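Local coordinates for divalent-cation tolerance protein CutA (Pyrococcus horikoshii, PDB 1UKU) that takes part in heavy-metal tolerance as a homotrimer and binds copper between trimers, which probably promotes further oligomerization, at residues Ala30-His35 with Val51-Lys56. Residues are numbered along the deposited sequence; the frame is centred on the assembly and turned at random.
Sequences ANLREH and VGAILK
Asn31 and Ile54 exchange two backbone hydrogen bonds. Asn31 N reaches Ile54 O at 2.8 Å, and the return bond from Ile54 N to Asn31 O is nearly straight at 178°. Arg33 and Gly52 form the next hydrogen-bonded pair, with Gly52 N reaching Arg33 O along a more bent path (145°). Between them, Leu32 faces Ala53 as a non-hydrogen-bonded pair, and the CA-H of Leu32 makes a weaker contact with Gly52 O.

Apolar contacts gather on one face of the sheet. Ala30 CB meets Leu55 CD2 at 3.6 Å, while Leu32 splits its contacts: its CB lies against Val51 CG1 and its CD1 reaches Ala53 CB at 4.1 Å. Helix 11-23 covers this face, with Trp11 and Ala14 on Leu32 and Val18 on Ala30.

The pairing illustrates how an antiparallel beta hairpin, here strands 29-41 and 44-57, forms one side of the sheet in a ferredoxin-like fold of the GlnB-like clan: 44-57 lies inside, between 29-41 and 2-8, whereas 29-41 is outermost within the chain and its Ala30 to Leu32 continue the sheet into a second subunit of the trimer.

The opposite face, that of Asn31, Arg33 and Ile54, is more mixed. With CG of Arg33 set between backbone N and carbonyl carbon (chi1 84°) and the chain bent at chi2, the guanidinium swings across Gly52, NH1 standing 3.5 Å from Gly52 CA. Lacking a side chain, Gly52 lets NH1 and the imidazole of His35 come this close. NH1 donates to His35 ND1 at 2.8 Å, the guanidinium and ring meeting edge to edge in plane; Glu50 OE1 is hydrogen-bonded to His35 NE2, so both ring nitrogens are engaged. Farther along, the Lys56 side chain crosses that of Asn31 at about a right angle, and Asn31 OD1 is hydrogen-bonded to Tyr5 OH of the second subunit.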
ATOM      1  N   ALA A  30      -6.768  -7.046  -9.158  1.00  8.36           N
ATOM      2  CA  ALA A  30      -5.758  -7.371  -8.169  1.00  7.34           C
ATOM      3  C   ALA A  30      -4.381  -6.914  -8.666  1.00  6.34           C
ATOM      4  O   ALA A  30      -4.111  -6.964  -9.857  1.00  7.06           O
ATOM      5  CB  ALA A  30      -5.764  -8.812  -7.889  1.00  7.70           C
ATOM      6  N   ASN A  31      -3.552  -6.418  -7.751  1.00  5.58           N
ATOM      7  CA  ASN A  31      -2.158  -6.110  -8.020  1.00  6.12           C
ATOM      8  C   ASN A  31      -1.323  -6.992  -7.061  1.00  6.50           C
ATOM      9  O   ASN A  31      -1.491  -6.912  -5.848  1.00  6.07           O
ATOM     10  CB  ASN A  31      -1.846  -4.646  -7.728  1.00  6.04           C
ATOM     11  CG  ASN A  31      -2.512  -3.646  -8.655  1.00  6.23           C
ATOM     12  OD1 ASN A  31      -2.403  -2.451  -8.371  1.00  7.60           O
ATOM     13  ND2 ASN A  31      -3.128  -4.074  -9.763  1.00  7.03           N
ATOM     14  N   LEU A  32      -0.458  -7.827  -7.615  1.00  5.39           N
ATOM     15  CA  LEU A  32       0.329  -8.799  -6.845  1.00  6.48           C
ATOM     16  C   LEU A  32       1.788  -8.452  -6.933  1.00  5.09           C
ATOM     17  O   LEU A  32       2.300  -8.212  -8.010  1.00  6.44           O
ATOM     18  CB  LEU A  32       0.141 -10.211  -7.375  1.00  7.07           C
ATOM     19  CG  LEU A  32      -1.177 -10.919  -6.997  1.00  9.35           C
ATOM     20  CD1 LEU A  32      -2.448 -10.116  -7.227  1.00 13.69           C
ATOM     21  CD2 LEU A  32      -1.239 -12.277  -7.690  1.00  8.41           C
ATOM     22  N   ARG A  33       2.484  -8.479  -5.812  1.00  6.67           N
ATOM     23  CA  ARG A  33       3.935  -8.259  -5.799  1.00  6.72           C
ATOM     24  C   ARG A  33       4.555  -8.941  -4.582  1.00  6.65           C
ATOM     25  O   ARG A  33       3.949  -9.038  -3.533  1.00  6.75           O
ATOM     26  CB  ARG A  33       4.326  -6.776  -5.862  1.00  7.50           C
ATOM     27  CG  ARG A  33       4.333  -6.032  -4.546  1.00 11.70           C
ATOM     28  CD  ARG A  33       3.011  -5.809  -3.994  1.00 11.30           C
ATOM     29  NE  ARG A  33       3.026  -5.158  -2.660  1.00 13.79           N
ATOM     30  CZ  ARG A  33       3.243  -5.755  -1.494  1.00 10.44           C
ATOM     31  NH1 ARG A  33       3.554  -7.023  -1.422  1.00  8.31           N
ATOM     32  NH2 ARG A  33       3.128  -5.063  -0.365  1.00  8.43           N
ATOM     33  N   GLU A  34       5.764  -9.440  -4.763  1.00  7.00           N
ATOM     34  CA  GLU A  34       6.515 -10.075  -3.688  1.00  6.92           C
ATOM     35  C   GLU A  34       6.858  -9.128  -2.536  1.00  6.70           C
ATOM     36  O   GLU A  34       7.077  -7.932  -2.725  1.00  7.14           O
ATOM     37  CB  GLU A  34       7.795 -10.701  -4.277  1.00  7.30           C
ATOM     38  CG  GLU A  34       7.517 -11.901  -5.167  1.00 12.81           C
ATOM     39  CD  GLU A  34       8.746 -12.370  -5.943  1.00 16.48           C
ATOM     40  OE1 GLU A  34       8.574 -13.132  -6.935  1.00 16.99           O
ATOM     41  OE2 GLU A  34       9.889 -11.993  -5.577  1.00 20.49           O
ATOM     42  N   HIS A  35       6.956  -9.717  -1.346  1.00  5.42           N
ATOM     43  CA  HIS A  35       7.580  -9.027  -0.221  1.00  5.62           C
ATOM     44  C   HIS A  35       8.167 -10.058   0.717  1.00  5.70           C
ATOM     45  O   HIS A  35       7.927 -11.258   0.564  1.00  6.62           O
ATOM     46  CB  HIS A  35       6.602  -8.099   0.515  1.00  6.50           C
ATOM     47  CG  HIS A  35       5.475  -8.816   1.187  1.00  5.63           C
ATOM     48  ND1 HIS A  35       4.154  -8.627   0.846  1.00  6.80           N
ATOM     49  CD2 HIS A  35       5.477  -9.702   2.214  1.00  5.66           C
ATOM     50  CE1 HIS A  35       3.400  -9.422   1.591  1.00  6.59           C
ATOM     51  NE2 HIS A  35       4.173 -10.063   2.451  1.00  6.47           N
ATOM     52  N   VAL A  51       3.721 -13.353  -1.411  1.00  5.76           N
ATOM     53  CA  VAL A  51       3.168 -12.480  -2.449  1.00  5.94           C
ATOM     54  C   VAL A  51       2.034 -11.683  -1.825  1.00  5.60           C
ATOM     55  O   VAL A  51       1.051 -12.285  -1.349  1.00  6.65           O
ATOM     56  CB  VAL A  51       2.706 -13.295  -3.674  1.00  6.17           C
ATOM     57  CG1 VAL A  51       2.037 -12.381  -4.719  1.00  7.67           C
ATOM     58  CG2 VAL A  51       3.930 -13.983  -4.277  1.00  7.23           C
ATOM     59  N   GLY A  52       2.165 -10.374  -1.784  1.00  5.83           N
ATOM     60  CA  GLY A  52       1.082  -9.531  -1.313  1.00  5.87           C
ATOM     61  C   GLY A  52       0.111  -9.215  -2.426  1.00  6.36           C
ATOM     62  O   GLY A  52       0.534  -9.120  -3.575  1.00  6.68           O
ATOM     63  N   ALA A  53      -1.155  -9.036  -2.087  1.00  7.01           N
ATOM     64  CA  ALA A  53      -2.232  -8.800  -3.055  1.00  6.51           C
ATOM     65  C   ALA A  53      -3.078  -7.626  -2.610  1.00  6.43           C
ATOM     66  O   ALA A  53      -3.617  -7.612  -1.498  1.00  8.02           O
ATOM     67  CB  ALA A  53      -3.092 -10.024  -3.193  1.00  7.05           C
ATOM     68  N   ILE A  54      -3.152  -6.655  -3.497  1.00  5.43           N
ATOM     69  CA  ILE A  54      -3.984  -5.482  -3.348  1.00  6.76           C
ATOM     70  C   ILE A  54      -5.204  -5.702  -4.247  1.00  6.17           C
ATOM     71  O   ILE A  54      -5.098  -5.724  -5.474  1.00  6.11           O
ATOM     72  CB  ILE A  54      -3.216  -4.208  -3.764  1.00  6.76           C
ATOM     73  CG1 ILE A  54      -1.982  -3.985  -2.884  1.00 10.12           C
ATOM     74  CG2 ILE A  54      -4.138  -2.987  -3.665  1.00 10.92           C
ATOM     75  CD1 ILE A  54      -0.882  -3.143  -3.546  1.00 14.57           C
ATOM     76  N   LEU A  55      -6.364  -5.838  -3.631  1.00  6.10           N
ATOM     77  CA  LEU A  55      -7.627  -6.078  -4.317  1.00  5.98           C
ATOM     78  C   LEU A  55      -8.509  -4.850  -4.295  1.00  6.38           C
ATOM     79  O   LEU A  55      -8.520  -4.132  -3.315  1.00  6.50           O
ATOM     80  CB  LEU A  55      -8.383  -7.243  -3.663  1.00  6.61           C
ATOM     81  CG  LEU A  55      -7.549  -8.469  -3.238  1.00  6.66           C
ATOM     82  CD1 LEU A  55      -8.409  -9.481  -2.569  1.00  8.00           C
ATOM     83  CD2 LEU A  55      -6.834  -9.077  -4.450  1.00  7.00           C
ATOM     84  N   LYS A  56      -9.250  -4.626  -5.373  1.00  7.03           N
ATOM     85  CA  LYS A  56     -10.097  -3.429  -5.492  1.00  7.87           C
ATOM     86  C   LYS A  56     -11.522  -3.885  -5.724  1.00  6.82           C
ATOM     87  O   LYS A  56     -11.788  -4.677  -6.613  1.00  7.91           O
ATOM     88  CB  LYS A  56      -9.595  -2.521  -6.622  1.00  8.59           C
ATOM     89  CG  LYS A  56      -8.086  -2.164  -6.482  1.00 12.06           C
ATOM     90  CD  LYS A  56      -7.445  -1.516  -7.723  1.00 17.99           C
ATOM     91  CE  LYS A  56      -6.080  -2.167  -8.153  1.00 19.10           C
ATOM     92  NZ  LYS A  56      -6.139  -3.423  -9.079  1.00 17.61           N
TER